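Local coordinates for protein beta-galactosidase (PDB 3TTY) that hydrolyses terminal beta-linked galactose residues of beta-galactosides, working as a glycoside hydrolase with a TIM-barrel catalytic domain, at residues M289-R295 with Q440-I444; M402-R408 with N422-E426. All coordinates share one frame; numbering follows the deposited sequence.

Both contacts are buried, and their centres lie about 14 Å apart. Contact 1 joins two domains: barrel helix 284-296 meets strand 441-444, one of the two outermost strands of the mixed sheet within the chain. Contact 2 stays inside the trimerisation domain and ties the end of strand 399-402 and the start of helix 405-413 to helix 423-435. Strands 399-402 and 441-444 are parallel neighbours, and Ile444 O probably accepts a hydrogen bond from Tyr403 N. Leu293 also packs on Trp405. Contact 1 relies on an amide that grips a strand backbone and on a salt bridge between side chains. Contact 2 relies mostly on aromatic packing around one tyrosine.

Contact 1 of 2, residues M289-R295 with Q440-I444; sequences MAHNLMR and QTDMI
Asn292 and Arg295 dock a helix of the TIM barrel onto an edge strand of the neighbouring domain. Helix 284-296 belongs to the barrel, and strand 441-444 borders the mixed sheet of the trimerisation domain. Their short axes come within 6.7 Å at 64°.

The Asn292 amide grips the strand backbone with both ends. Its ND2 donates to Thr441 O at 2.8 Å, almost straight. Its OD1 accepts from Met443 N at 2.8 Å, with the donor well above the carbonyl plane. CG stands anti to the backbone N (chi1 -157°), which carries the amide out to the strand. Tyr431 of helix 423-435 also bonds ND2. A water bridges Asn292 OD1 and Met443 O.

One turn on, Arg295 NH2 forms a salt bridge with Asp442 OD1 at 2.7 Å. The oxygen is met on its anti side, and the guanidinium and carboxylate planes lie 66° apart. NH2 also makes a weak bond to Thr441 O, while NH1 is held by His337 O. Ser395 and Tyr453 bind the Asp442 carboxylate.

Met443 supplies the apolar part. Its bent chain puts SD 3.7 Å from Met289 CG, and its CB lies 3.7 Å from Leu293 CA.

The buried charges are thus paired, and the amide serves backbone groups on the strand edge, which would fix the helix along the strand as well as against it.

Contact 2 of 2, residues M402-R408 with N422-E426; sequences MYDWENR and NYVNE
Tyr423 packs against residues 403-408 within the beta-alpha-beta crossover that joins parallel strands 399-402 and 441-444 of the trimerisation domain. Strand 399-402 leads into helix 405-413 here, and helix 423-435 starts alongside. Both helix starts are N-capped. Asp404 OD1 takes Asn407 N on its anti lone pair, and Asn422 OD1 takes Asn425 N.

Ring packing is the main apolar element. The Tyr403 and Tyr423 rings meet rim to rim, with planes only 18° apart and Tyr403 CE1 3.6 Å from Tyr423 CE2. Arg408 CB lies 3.6 Å from Tyr423 CD2. CG of Tyr423 is anti to its backbone N (chi1 178°), and the ring reaches across to the strand end. The Asn407 amide stands nearly perpendicular to this ring, its ND2 3.1 Å from Tyr423 CZ. Its OD1 accepts from Met463 N, and its ND2 donates to Val460 O.

Polar bonds gather at the Tyr423 hydroxyl. Tyr423 OH accepts from Asp404 N at 3.2 Å, with a bent angle of 141°. Tyr423 OH donates to a water 2.6 Å away, which in turn donates to Met402 O. The phenol thus links the backbone of Met402, through the water, with that of Asp404.

Arg408 makes the last group. Its NE pairs with Glu412, and its NH1 donates to Tyr403 OH, in the guanidinium plane, and to Phe256 O. Val424 CG2 sits over the centre of one guanidinium face, 3.5 Å from Arg408 NH1.

Contact 1 of 2, residues M289-R295 with Q440-I444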
loop_
_atom_site.group_PDB
_atom_site.type_symbol
_atom_site.label_atom_id
_atom_site.label_comp_id
_atom_site.label_asym_id
_atom_site.label_seq_id
_atom_site.Cartn_x
_atom_site.Cartn_y
_atom_site.Cartn_z
ATOM N N MET A 289 -9.609 9.724 -27.652
ATOM C CA MET A 289 -8.214 10.132 -27.761
ATOM C C MET A 289 -7.297 8.924 -28.014
ATOM O O MET A 289 -6.320 9.027 -28.763
ATOM C CB MET A 289 -7.770 10.915 -26.511
ATOM C CG MET A 289 -6.433 11.632 -26.685
ATOM S SD MET A 289 -5.871 12.513 -25.221
ATOM C CE MET A 289 -5.882 11.200 -24.000
ATOM N N ALA A 290 -7.621 7.782 -27.411
ATOM C CA ALA A 290 -6.841 6.559 -27.643
ATOM C C ALA A 290 -6.975 5.982 -29.072
ATOM O O ALA A 290 -5.973 5.614 -29.692
ATOM C CB ALA A 290 -7.158 5.490 -26.579
ATOM N N HIS A 291 -8.200 5.898 -29.591
ATOM C CA HIS A 291 -8.384 5.463 -30.969
ATOM C C HIS A 291 -7.615 6.433 -31.851
ATOM O O HIS A 291 -6.924 6.038 -32.797
ATOM C CB HIS A 291 -9.857 5.511 -31.394
ATOM C CG HIS A 291 -10.751 4.534 -30.691
ATOM N ND1 HIS A 291 -10.585 3.170 -30.774
ATOM C CD2 HIS A 291 -11.862 4.731 -29.938
ATOM C CE1 HIS A 291 -11.535 2.568 -30.079
ATOM N NE2 HIS A 291 -12.323 3.496 -29.565
ATOM N N ASN A 292 -7.776 7.719 -31.544
ATOM C CA ASN A 292 -7.118 8.783 -32.287
ATOM C C ASN A 292 -5.611 8.559 -32.346
ATOM O O ASN A 292 -5.013 8.571 -33.418
ATOM C CB ASN A 292 -7.423 10.133 -31.641
ATOM C CG ASN A 292 -7.261 11.295 -32.604
ATOM O OD1 ASN A 292 -6.275 11.382 -33.348
ATOM N ND2 ASN A 292 -8.232 12.199 -32.592
ATOM N N LEU A 293 -5.004 8.327 -31.188
ATOM C CA LEU A 293 -3.573 8.084 -31.123
ATOM C C LEU A 293 -3.188 6.881 -31.971
ATOM O O LEU A 293 -2.107 6.838 -32.547
ATOM C CB LEU A 293 -3.133 7.857 -29.673
ATOM C CG LEU A 293 -1.647 7.570 -29.469
ATOM C CD1 LEU A 293 -0.810 8.798 -29.855
ATOM C CD2 LEU A 293 -1.383 7.176 -28.036
ATOM N N MET A 294 -4.066 5.889 -32.052
ATOM C CA MET A 294 -3.717 4.682 -32.789
ATOM C C MET A 294 -3.685 4.983 -34.280
ATOM O O MET A 294 -2.912 4.391 -35.044
ATOM C CB MET A 294 -4.691 3.543 -32.483
ATOM C CG MET A 294 -4.682 3.046 -31.039
ATOM S SD MET A 294 -3.143 2.294 -30.490
ATOM C CE MET A 294 -2.315 3.709 -29.757
ATOM N N ARG A 295 -4.553 5.892 -34.693
ATOM C CA ARG A 295 -4.556 6.367 -36.064
ATOM C C ARG A 295 -3.268 7.145 -36.333
ATOM O O ARG A 295 -2.686 7.058 -37.413
ATOM C CB ARG A 295 -5.768 7.265 -36.295
ATOM C CG ARG A 295 -5.879 7.798 -37.693
ATOM C CD ARG A 295 -7.186 8.550 -37.866
ATOM N NE ARG A 295 -7.150 9.920 -37.361
ATOM C CZ ARG A 295 -7.935 10.398 -36.396
ATOM N NH1 ARG A 295 -8.814 9.610 -35.781
ATOM N NH2 ARG A 295 -7.839 11.678 -36.046
ATOM N N GLN A 440 -12.329 18.711 -35.357
ATOM C CA GLN A 440 -11.614 17.538 -35.829
ATOM C C GLN A 440 -10.137 17.667 -35.472
ATOM O O GLN A 440 -9.501 18.674 -35.786
ATOM C CB GLN A 440 -11.785 17.396 -37.335
ATOM C CG GLN A 440 -11.099 16.176 -37.922
ATOM C CD GLN A 440 -11.769 14.866 -37.519
ATOM O OE1 GLN A 440 -12.896 14.854 -36.997
ATOM N NE2 GLN A 440 -11.069 13.754 -37.755
ATOM N N THR A 441 -9.596 16.652 -34.810
ATOM C CA THR A 441 -8.238 16.727 -34.294
ATOM C C THR A 441 -7.487 15.410 -34.480
ATOM O O THR A 441 -8.077 14.327 -34.414
ATOM C CB THR A 441 -8.253 17.058 -32.796
ATOM O OG1 THR A 441 -8.946 16.015 -32.112
ATOM C CG2 THR A 441 -8.990 18.343 -32.532
ATOM N N ASP A 442 -6.186 15.509 -34.726
ATOM C CA ASP A 442 -5.310 14.344 -34.791
ATOM C C ASP A 442 -4.333 14.358 -33.634
ATOM O O ASP A 442 -3.706 15.386 -33.363
ATOM C CB ASP A 442 -4.459 14.367 -36.056
ATOM C CG ASP A 442 -5.265 14.200 -37.300
ATOM O OD1 ASP A 442 -6.398 13.676 -37.206
ATOM O OD2 ASP A 442 -4.744 14.576 -38.371
ATOM N N MET A 443 -4.183 13.209 -32.980
ATOM C CA MET A 443 -3.066 12.988 -32.074
ATOM C C MET A 443 -1.856 12.670 -32.943
ATOM O O MET A 443 -1.945 11.842 -33.850
ATOM C CB MET A 443 -3.365 11.823 -31.131
ATOM C CG MET A 443 -4.537 12.067 -30.196
ATOM S SD MET A 443 -4.228 13.431 -29.068
ATOM C CE MET A 443 -2.614 12.965 -28.443
ATOM N N ILE A 444 -0.733 13.336 -32.690
ATOM C CA ILE A 444 0.436 13.161 -33.552
ATOM C C ILE A 444 1.730 13.011 -32.764
ATOM O O ILE A 444 1.798 13.387 -31.600
ATOM C CB ILE A 444 0.606 14.345 -34.532
ATOM C CG1 ILE A 444 0.869 15.650 -33.766
ATOM C CG2 ILE A 444 -0.614 14.472 -35.444
ATOM C CD1 ILE A 444 1.478 16.752 -34.633
HETATM O O HOH W 1 -4.130 10.925 -35.208
#

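Contact 2 of 2, residues M402-R408 with N422-E426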
loop_
_atom_site.group_PDB
_atom_site.type_symbol
_atom_site.label_atom_id
_atom_site.label_comp_id
_atom_site.label_asym_id
_atom_site.label_seq_id
_atom_site.Cartn_x
_atom_site.Cartn_y
_atom_site.Cartn_z
ATOM N N MET A 402 0.091 16.782 -29.758
ATOM C CA MET A 402 1.283 15.963 -29.713
ATOM C C MET A 402 1.334 15.163 -28.431
ATOM O O MET A 402 0.925 15.635 -27.371
ATOM C CB MET A 402 2.529 16.850 -29.783
ATOM C CG MET A 402 2.829 17.425 -31.146
ATOM S SD MET A 402 4.208 18.580 -31.072
ATOM C CE MET A 402 4.565 18.781 -32.812
ATOM N N TYR A 403 1.855 13.951 -28.553
ATOM C CA TYR A 403 2.049 13.050 -27.438
ATOM C C TYR A 403 3.346 12.306 -27.750
ATOM O O TYR A 403 3.617 11.985 -28.904
ATOM C CB TYR A 403 0.866 12.063 -27.331
ATOM C CG TYR A 403 1.163 10.897 -26.420
ATOM C CD1 TYR A 403 1.179 11.058 -25.035
ATOM C CD2 TYR A 403 1.464 9.646 -26.936
ATOM C CE1 TYR A 403 1.474 10.006 -24.196
ATOM C CE2 TYR A 403 1.759 8.579 -26.098
ATOM C CZ TYR A 403 1.764 8.772 -24.729
ATOM O OH TYR A 403 2.060 7.728 -23.892
ATOM N N ASP A 404 4.149 12.028 -26.736
ATOM C CA ASP A 404 5.418 11.346 -26.963
ATOM C C ASP A 404 5.766 10.452 -25.794
ATOM O O ASP A 404 5.705 10.896 -24.650
ATOM C CB ASP A 404 6.544 12.366 -27.154
ATOM C CG ASP A 404 7.869 11.705 -27.497
ATOM O OD1 ASP A 404 8.722 11.582 -26.605
ATOM O OD2 ASP A 404 8.048 11.286 -28.655
ATOM N N TRP A 405 6.171 9.213 -26.071
ATOM C CA TRP A 405 6.448 8.260 -24.990
ATOM C C TRP A 405 7.717 8.576 -24.203
ATOM O O TRP A 405 7.780 8.305 -22.991
ATOM C CB TRP A 405 6.498 6.802 -25.498
ATOM C CG TRP A 405 5.189 6.085 -25.433
ATOM C CD1 TRP A 405 4.728 5.306 -24.411
ATOM C CD2 TRP A 405 4.165 6.072 -26.441
ATOM N NE1 TRP A 405 3.476 4.803 -24.720
ATOM C CE2 TRP A 405 3.113 5.256 -25.962
ATOM C CE3 TRP A 405 4.045 6.655 -27.710
ATOM C CZ2 TRP A 405 1.946 5.023 -26.700
ATOM C CZ3 TRP A 405 2.883 6.419 -28.444
ATOM C CH2 TRP A 405 1.850 5.614 -27.936
ATOM N N GLU A 406 8.727 9.128 -24.878
ATOM C CA GLU A 406 10.019 9.395 -24.233
ATOM C C GLU A 406 9.865 10.595 -23.323
ATOM O O GLU A 406 10.370 10.616 -22.198
ATOM C CB GLU A 406 11.133 9.618 -25.260
ATOM C CG GLU A 406 11.494 8.356 -26.052
ATOM C CD GLU A 406 12.678 8.535 -26.999
ATOM O OE1 GLU A 406 12.828 9.630 -27.578
ATOM O OE2 GLU A 406 13.462 7.572 -27.170
ATOM N N ASN A 407 9.139 11.591 -23.805
ATOM C CA ASN A 407 8.749 12.707 -22.954
ATOM C C ASN A 407 7.989 12.204 -21.719
ATOM O O ASN A 407 8.245 12.645 -20.597
ATOM C CB ASN A 407 7.877 13.673 -23.748
ATOM C CG ASN A 407 7.445 14.871 -22.937
ATOM O OD1 ASN A 407 8.254 15.480 -22.241
ATOM N ND2 ASN A 407 6.156 15.224 -23.024
ATOM N N ARG A 408 7.056 11.276 -21.936
ATOM C CA ARG A 408 6.288 10.689 -20.842
ATOM C C ARG A 408 7.182 10.010 -19.798
ATOM O O ARG A 408 7.053 10.264 -18.601
ATOM C CB ARG A 408 5.267 9.684 -21.381
ATOM C CG ARG A 408 4.481 8.980 -20.285
ATOM C CD ARG A 408 3.266 8.229 -20.831
ATOM N NE ARG A 408 2.450 7.638 -19.770
ATOM C CZ ARG A 408 1.343 6.925 -19.987
ATOM N NH1 ARG A 408 0.919 6.716 -21.227
ATOM N NH2 ARG A 408 0.667 6.411 -18.969
ATOM N N ASN A 422 0.345 14.910 -13.970
ATOM C CA ASN A 422 0.111 13.695 -14.726
ATOM C C ASN A 422 0.083 14.053 -16.203
ATOM O O ASN A 422 -0.818 14.767 -16.662
ATOM C CB ASN A 422 -1.208 13.056 -14.278
ATOM C CG ASN A 422 -1.541 11.790 -15.039
ATOM O OD1 ASN A 422 -1.634 11.792 -16.268
ATOM N ND2 ASN A 422 -1.729 10.695 -14.308
ATOM N N TYR A 423 1.090 13.586 -16.936
ATOM C CA TYR A 423 1.274 13.963 -18.342
ATOM C C TYR A 423 0.040 13.696 -19.184
ATOM O O TYR A 423 -0.482 14.603 -19.846
ATOM C CB TYR A 423 2.478 13.238 -18.938
ATOM C CG TYR A 423 2.750 13.501 -20.411
ATOM C CD1 TYR A 423 2.775 14.790 -20.920
ATOM C CD2 TYR A 423 3.038 12.450 -21.276
ATOM C CE1 TYR A 423 3.056 15.029 -22.265
ATOM C CE2 TYR A 423 3.326 12.671 -22.608
ATOM C CZ TYR A 423 3.332 13.963 -23.097
ATOM O OH TYR A 423 3.593 14.175 -24.428
ATOM N N VAL A 424 -0.423 12.452 -19.162
ATOM C CA VAL A 424 -1.572 12.073 -19.970
ATOM C C VAL A 424 -2.814 12.888 -19.600
ATOM O O VAL A 424 -3.564 13.319 -20.491
ATOM C CB VAL A 424 -1.852 10.545 -19.921
ATOM C CG1 VAL A 424 -3.152 10.220 -20.606
ATOM C CG2 VAL A 424 -0.698 9.773 -20.567
ATOM N N ASN A 425 -3.025 13.125 -18.307
ATOM C CA ASN A 425 -4.169 13.938 -17.881
ATOM C C ASN A 425 -4.141 15.326 -18.538
ATOM O O ASN A 425 -5.163 15.810 -19.034
ATOM C CB ASN A 425 -4.242 14.081 -16.351
ATOM C CG ASN A 425 -4.840 12.848 -15.665
ATOM O OD1 ASN A 425 -4.821 12.740 -14.435
ATOM N ND2 ASN A 425 -5.362 11.913 -16.456
ATOM N N GLU A 426 -2.972 15.964 -18.528
ATOM C CA GLU A 426 -2.808 17.272 -19.161
ATOM C C GLU A 426 -3.052 17.198 -20.658
ATOM O O GLU A 426 -3.764 18.032 -21.201
ATOM C CB GLU A 426 -1.428 17.866 -18.873
ATOM C CG GLU A 426 -1.150 18.054 -17.401
ATOM C CD GLU A 426 -2.141 19.001 -16.733
ATOM O OE1 GLU A 426 -2.295 20.160 -17.192
ATOM O OE2 GLU A 426 -2.775 18.580 -15.742
HETATM O O HOH W 2 2.739 16.489 -25.354
#